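Local coordinates for AlbC (Streptomyces noursei, PDB 3OQV), which joins two amino acids carried by aminoacyl-tRNAs, phenylalanine and leucine, into a cyclodipeptide without ATP, on the way to the antibacterial albonoursin, at residues S198-H203 against Q225-V230; T62-V67 against F114-L119. All coordinates share one frame; numbering follows the deposited sequence.

Contact 1. Residues S198-H203 against Q225-V230; sequences SVLCYH and QAYVVV
Leu200 and Ala226 share one of five backbone hydrogen bonds that join residues 198-203 and 225-230 as parallel neighbours. Ala226 O takes Leu200 N at 2.8 Å and Gln225 NE2 at 3.1 Å, and the two donors reach it from opposite faces of its carbonyl plane. The bend of the Gln225 chain at chi2 (69°) carries its amide back to that oxygen; water 1 links Gln225 NE2 to Ser198 OG, which also bonds to His31 ND1, while Gln225 OE1 is held by Ser189 N. At the other end, water 2 joins Tyr202 OH, Tyr227 O and Val229 N. Tyr202 CG sits between its backbone N and carbonyl carbon (chi1 69°), which lays the ring over the next strand. Val229 CA lies over one face of the Tyr202 ring, 3.8 Å from its centroid, a CH-pi contact. A serine in place of Tyr202 would probably uncover Val229 and leave water 2 with one partner fewer. Tyr202 is a substrate-binding residue by similarity. Leu200, essential for specificity, packs CB 3.9 Å from Tyr227 CD1. On the opposite face, Val199 CG1 presses tightly on Val228 CG2 at 3.3 Å. In this Rossmann-type sheet 225-229 is an outermost strand, and strand 29-37 flanks 198-202 on its other side. Helices 169-193 and 207-212 cover the Leu200, Tyr202 and Tyr227 face; helix 45-58 meets Cys201 and Val230.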
loop_
_atom_site.group_PDB
_atom_site.type_symbol
_atom_site.label_atom_id
_atom_site.label_comp_id
_atom_site.label_asym_id
_atom_site.label_seq_id
_atom_site.Cartn_x
_atom_site.Cartn_y
_atom_site.Cartn_z
ATOM N N SER A 198 3.209 -14.076 4.245
ATOM C CA SER A 198 3.557 -12.882 3.476
ATOM C C SER A 198 4.122 -11.808 4.392
ATOM O O SER A 198 3.615 -11.580 5.494
ATOM C CB SER A 198 2.345 -12.344 2.717
ATOM O OG SER A 198 2.716 -11.229 1.906
ATOM N N VAL A 199 5.210 -11.195 3.953
ATOM C CA VAL A 199 5.806 -10.094 4.686
ATOM C C VAL A 199 5.479 -8.787 3.978
ATOM O O VAL A 199 5.874 -8.574 2.841
ATOM C CB VAL A 199 7.329 -10.266 4.789
ATOM C CG1 VAL A 199 7.994 -8.960 5.229
ATOM C CG2 VAL A 199 7.661 -11.408 5.763
ATOM N N LEU A 200 4.698 -7.946 4.642
ATOM C CA LEU A 200 4.468 -6.594 4.183
ATOM C C LEU A 200 5.656 -5.687 4.546
ATOM O O LEU A 200 5.943 -5.459 5.736
ATOM C CB LEU A 200 3.161 -6.072 4.814
ATOM C CG LEU A 200 2.610 -4.748 4.294
ATOM C CD1 LEU A 200 1.137 -4.634 4.657
ATOM C CD2 LEU A 200 3.393 -3.576 4.883
ATOM N N CYS A 201 6.364 -5.184 3.530
ATOM C CA CYS A 201 7.496 -4.292 3.775
ATOM C C CYS A 201 7.007 -2.859 3.881
ATOM O O CYS A 201 6.294 -2.379 3.002
ATOM C CB CYS A 201 8.518 -4.396 2.644
ATOM S SG CYS A 201 9.024 -6.084 2.286
ATOM N N TYR A 202 7.318 -2.201 4.994
ATOM C CA TYR A 202 6.854 -0.834 5.195
ATOM C C TYR A 202 8.001 0.074 5.656
ATOM O O TYR A 202 8.942 -0.378 6.303
ATOM C CB TYR A 202 5.691 -0.792 6.185
ATOM C CG TYR A 202 6.087 -1.132 7.614
ATOM C CD1 TYR A 202 6.396 -0.128 8.525
ATOM C CD2 TYR A 202 6.112 -2.457 8.054
ATOM C CE1 TYR A 202 6.760 -0.424 9.838
ATOM C CE2 TYR A 202 6.482 -2.777 9.377
ATOM C CZ TYR A 202 6.787 -1.745 10.258
ATOM O OH TYR A 202 7.180 -2.017 11.541
ATOM N N HIS A 203 7.892 1.359 5.340
ATOM C CA HIS A 203 8.814 2.373 5.866
ATOM C C HIS A 203 8.214 3.052 7.097
ATOM O O HIS A 203 6.994 3.063 7.263
ATOM C CB HIS A 203 9.113 3.404 4.771
ATOM C CG HIS A 203 9.725 2.807 3.538
ATOM N ND1 HIS A 203 8.975 2.379 2.463
ATOM C CD2 HIS A 203 11.017 2.554 3.216
ATOM C CE1 HIS A 203 9.777 1.900 1.528
ATOM N NE2 HIS A 203 11.022 2.003 1.956
ATOM N N GLN A 225 0.615 -13.622 8.194
ATOM C CA GLN A 225 0.803 -12.206 7.860
ATOM C C GLN A 225 1.893 -11.621 8.746
ATOM O O GLN A 225 1.809 -11.722 9.957
ATOM C CB GLN A 225 -0.493 -11.414 8.042
ATOM C CG GLN A 225 -0.349 -9.922 7.693
ATOM C CD GLN A 225 -0.139 -9.690 6.206
ATOM O OE1 GLN A 225 -1.018 -9.977 5.395
ATOM N NE2 GLN A 225 1.039 -9.193 5.840
ATOM N N ALA A 226 2.904 -10.992 8.147
ATOM C CA ALA A 226 3.933 -10.295 8.928
ATOM C C ALA A 226 4.197 -8.899 8.358
ATOM O O ALA A 226 3.779 -8.585 7.241
ATOM C CB ALA A 226 5.204 -11.097 8.943
ATOM N N TYR A 227 4.849 -8.057 9.155
ATOM C CA TYR A 227 5.076 -6.659 8.791
ATOM C C TYR A 227 6.519 -6.311 9.144
ATOM O O TYR A 227 6.872 -6.258 10.326
ATOM C CB TYR A 227 4.148 -5.745 9.593
ATOM C CG TYR A 227 2.689 -6.118 9.556
ATOM C CD1 TYR A 227 1.871 -5.689 8.512
ATOM C CD2 TYR A 227 2.128 -6.902 10.558
ATOM C CE1 TYR A 227 0.528 -6.012 8.486
ATOM C CE2 TYR A 227 0.779 -7.232 10.539
ATOM C CZ TYR A 227 -0.011 -6.786 9.496
ATOM O OH TYR A 227 -1.347 -7.099 9.464
ATOM N N VAL A 228 7.350 -6.090 8.130
ATOM C CA VAL A 228 8.785 -5.949 8.343
ATOM C C VAL A 228 9.207 -4.540 7.963
ATOM O O VAL A 228 8.929 -4.087 6.843
ATOM C CB VAL A 228 9.578 -6.986 7.539
ATOM C CG1 VAL A 228 11.061 -6.672 7.548
ATOM C CG2 VAL A 228 9.352 -8.391 8.142
ATOM N N VAL A 229 9.723 -3.797 8.940
ATOM C CA VAL A 229 10.131 -2.413 8.685
ATOM C C VAL A 229 11.406 -2.388 7.851
ATOM O O VAL A 229 12.322 -3.169 8.079
ATOM C CB VAL A 229 10.308 -1.587 9.985
ATOM C CG1 VAL A 229 11.424 -2.166 10.870
ATOM C CG2 VAL A 229 10.583 -0.118 9.641
ATOM N N VAL A 230 11.415 -1.571 6.808
ATOM C CA VAL A 230 12.592 -1.491 5.962
ATOM C C VAL A 230 13.212 -0.106 6.117
ATOM O O VAL A 230 12.543 0.899 5.901
ATOM C CB VAL A 230 12.226 -1.779 4.489
ATOM C CG1 VAL A 230 13.360 -1.386 3.581
ATOM C CG2 VAL A 230 11.885 -3.265 4.316
HETATM O O HOH W 1 2.097 -8.816 3.073
HETATM O O HOH W 2 8.511 -4.766 11.742
#

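Contact 2. Residues T62-V67 against F114-L119; sequences TDVVYV and FRVRSL
Asp63 is gripped by two arginines of the neighbouring strand, Arg115 and Arg117, in one salt-bridge network. The strands run parallel at the 114-118 edge of the Rossmann-type sheet, and all three charged side chains lie on the same sheet face. Arg115 holds the carboxylate side-on. Arg115 NE lies 2.6 Å from Asp63 OD1, and the N-H is nearly straight (170°). Arg115 NH2 lies 2.9 Å from Asp63 OD2, on the syn lone pair of that oxygen. The bend at chi3 of Arg115 (58°) turns the guanidinium edge to the acid. Arg117 NH2 comes to Asp63 OD1 at 3.0 Å from above the carboxylate plane. The Arg117 guanidinium has Arg115 CD over one face. Water 3 also bonds to Asp63 OD1 and accepts from Arg117 NE. Asp63 OD2 has a further partner in His31 NE2. Asp63 is buried, and the two cations probably help to keep it ionised.

Five backbone hydrogen bonds tie the strands together, from Arg115 N to Thr62 O through to Leu119 N to Tyr66 O. The opposite face carries Thr62, Val64, Tyr66, Phe114, Val116 and Ser118. Val64 and Val116 lie side by side there, Val64 CB to Val116 CG2 at 3.8 Å. Helix 82-107 covers Tyr66 and Val116, and Arg97 of that helix bonds to Tyr66 OH. Near the C-terminal end of its strand, Val67 lines the dithiane diol pocket and meets Leu119, Val67 CG1 to Leu119 CD2 at 3.9 Å. Ser118 is the N-cap of helix 119-122, with OG bonded to Glu121 N. Ser118 CB lies over one face of the Tyr66 ring, 3.9 Å from the centroid, in a CH-pi contact.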
loop_
_atom_site.group_PDB
_atom_site.type_symbol
_atom_site.label_atom_id
_atom_site.label_comp_id
_atom_site.label_asym_id
_atom_site.label_seq_id
_atom_site.Cartn_x
_atom_site.Cartn_y
_atom_site.Cartn_z
ATOM N N THR A 62 7.602 -12.139 -4.864
ATOM C CA THR A 62 7.371 -10.772 -4.392
ATOM C C THR A 62 6.286 -10.143 -5.247
ATOM O O THR A 62 6.347 -10.226 -6.482
ATOM C CB THR A 62 8.645 -9.902 -4.503
ATOM O OG1 THR A 62 9.620 -10.352 -3.562
ATOM C CG2 THR A 62 8.325 -8.438 -4.192
ATOM N N ASP A 63 5.250 -9.606 -4.607
ATOM C CA ASP A 63 4.292 -8.774 -5.328
ATOM C C ASP A 63 4.575 -7.308 -5.086
ATOM O O ASP A 63 4.900 -6.910 -3.972
ATOM C CB ASP A 63 2.858 -9.114 -4.929
ATOM C CG ASP A 63 2.334 -10.340 -5.663
ATOM O OD1 ASP A 63 1.693 -10.177 -6.721
ATOM O OD2 ASP A 63 2.610 -11.466 -5.201
ATOM N N VAL A 64 4.529 -6.523 -6.155
ATOM C CA VAL A 64 4.613 -5.073 -6.046
ATOM C C VAL A 64 3.269 -4.503 -6.473
ATOM O O VAL A 64 2.766 -4.806 -7.567
ATOM C CB VAL A 64 5.707 -4.482 -6.950
ATOM C CG1 VAL A 64 5.831 -2.991 -6.706
ATOM C CG2 VAL A 64 7.030 -5.167 -6.708
ATOM N N VAL A 65 2.626 -3.795 -5.558
ATOM C CA VAL A 65 1.305 -3.264 -5.825
ATOM C C VAL A 65 1.381 -1.760 -5.672
ATOM O O VAL A 65 1.759 -1.247 -4.620
ATOM C CB VAL A 65 0.246 -3.857 -4.886
ATOM C CG1 VAL A 65 -1.138 -3.289 -5.190
ATOM C CG2 VAL A 65 0.243 -5.394 -5.008
ATOM N N TYR A 66 1.065 -1.049 -6.746
ATOM C CA TYR A 66 0.970 0.390 -6.649
ATOM C C TYR A 66 -0.486 0.852 -6.549
ATOM O O TYR A 66 -1.384 0.271 -7.160
ATOM C CB TYR A 66 1.721 1.066 -7.798
ATOM C CG TYR A 66 1.140 0.828 -9.168
ATOM C CD1 TYR A 66 0.267 1.757 -9.734
ATOM C CD2 TYR A 66 1.553 -0.248 -9.945
ATOM C CE1 TYR A 66 -0.239 1.587 -11.006
ATOM C CE2 TYR A 66 1.063 -0.416 -11.253
ATOM C CZ TYR A 66 0.168 0.513 -11.765
ATOM O OH TYR A 66 -0.348 0.380 -13.036
ATOM N N VAL A 67 -0.731 1.782 -5.637
ATOM C CA VAL A 67 -2.100 2.102 -5.246
ATOM C C VAL A 67 -2.633 3.231 -6.123
ATOM O O VAL A 67 -2.243 4.388 -5.976
ATOM C CB VAL A 67 -2.169 2.519 -3.780
ATOM C CG1 VAL A 67 -3.629 2.721 -3.365
ATOM C CG2 VAL A 67 -1.510 1.458 -2.914
ATOM N N PHE A 114 9.463 -10.321 -10.242
ATOM C CA PHE A 114 8.510 -9.518 -9.500
ATOM C C PHE A 114 7.172 -9.541 -10.215
ATOM O O PHE A 114 7.121 -9.467 -11.436
ATOM C CB PHE A 114 9.034 -8.083 -9.376
ATOM C CG PHE A 114 10.394 -7.999 -8.739
ATOM C CD1 PHE A 114 10.530 -8.122 -7.359
ATOM C CD2 PHE A 114 11.542 -7.955 -9.524
ATOM C CE1 PHE A 114 11.790 -8.107 -6.764
ATOM C CE2 PHE A 114 12.808 -7.949 -8.940
ATOM C CZ PHE A 114 12.930 -8.039 -7.559
ATOM N N ARG A 115 6.091 -9.700 -9.464
ATOM C CA ARG A 115 4.763 -9.511 -10.034
ATOM C C ARG A 115 4.224 -8.145 -9.666
ATOM O O ARG A 115 3.932 -7.883 -8.507
ATOM C CB ARG A 115 3.794 -10.599 -9.576
ATOM C CG ARG A 115 2.411 -10.478 -10.206
ATOM C CD ARG A 115 1.582 -11.725 -9.948
ATOM N NE ARG A 115 1.436 -11.991 -8.519
ATOM C CZ ARG A 115 1.086 -13.168 -8.004
ATOM N NH1 ARG A 115 0.837 -14.199 -8.800
ATOM N NH2 ARG A 115 0.985 -13.317 -6.688
ATOM N N VAL A 116 4.121 -7.269 -10.659
ATOM C CA VAL A 116 3.798 -5.867 -10.411
ATOM C C VAL A 116 2.428 -5.563 -10.979
ATOM O O VAL A 116 2.193 -5.756 -12.170
ATOM C CB VAL A 116 4.820 -4.943 -11.077
ATOM C CG1 VAL A 116 4.485 -3.484 -10.817
ATOM C CG2 VAL A 116 6.233 -5.283 -10.615
ATOM N N ARG A 117 1.505 -5.159 -10.114
ATOM C CA ARG A 117 0.140 -4.862 -10.531
ATOM C C ARG A 117 -0.340 -3.592 -9.846
ATOM O O ARG A 117 0.132 -3.255 -8.757
ATOM C CB ARG A 117 -0.789 -6.030 -10.190
ATOM C CG ARG A 117 -0.479 -7.317 -10.962
ATOM C CD ARG A 117 -1.434 -8.430 -10.571
ATOM N NE ARG A 117 -1.036 -9.014 -9.302
ATOM C CZ ARG A 117 -1.567 -10.109 -8.779
ATOM N NH1 ARG A 117 -2.602 -10.689 -9.368
ATOM N NH2 ARG A 117 -1.133 -10.555 -7.603
ATOM N N SER A 118 -1.289 -2.892 -10.469
ATOM C CA SER A 118 -2.039 -1.842 -9.781
ATOM C C SER A 118 -3.010 -2.454 -8.774
ATOM O O SER A 118 -3.440 -3.590 -8.946
ATOM C CB SER A 118 -2.834 -1.019 -10.791
ATOM O OG SER A 118 -3.798 -1.838 -11.438
ATOM N N LEU A 119 -3.395 -1.689 -7.755
ATOM C CA LEU A 119 -4.448 -2.150 -6.838
ATOM C C LEU A 119 -5.763 -2.375 -7.592
ATOM O O LEU A 119 -6.457 -3.367 -7.370
ATOM C CB LEU A 119 -4.649 -1.177 -5.674
ATOM C CG LEU A 119 -5.638 -1.588 -4.564
ATOM C CD1 LEU A 119 -5.361 -3.009 -4.036
ATOM C CD2 LEU A 119 -5.580 -0.600 -3.409
HETATM O O HOH W 3 1.167 -7.789 -7.596
#

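How the contacts relate
Contacts 1 and 2 are the two flanks of one five-stranded parallel sheet, ordered 114-118, 59-67, 29-37, 198-202, 225-229. Strand 29-37 runs between them and pairs with both 59-67 and 198-202. The contact centres are 15 Å apart, and their nearest atoms are about 7 Å apart without touching. His31 bridges the gap, bonding to Ser198 OG on one side and Asp63 OD2 on the other. Both contacts reach the dithiane diol: Val67 lines its pocket, and the side chain of Leu200 comes to about 4 Å from it. Ser37, inferred to be the nucleophile, and Glu182, possibly critical in the mechanism by similarity, also line this pocket.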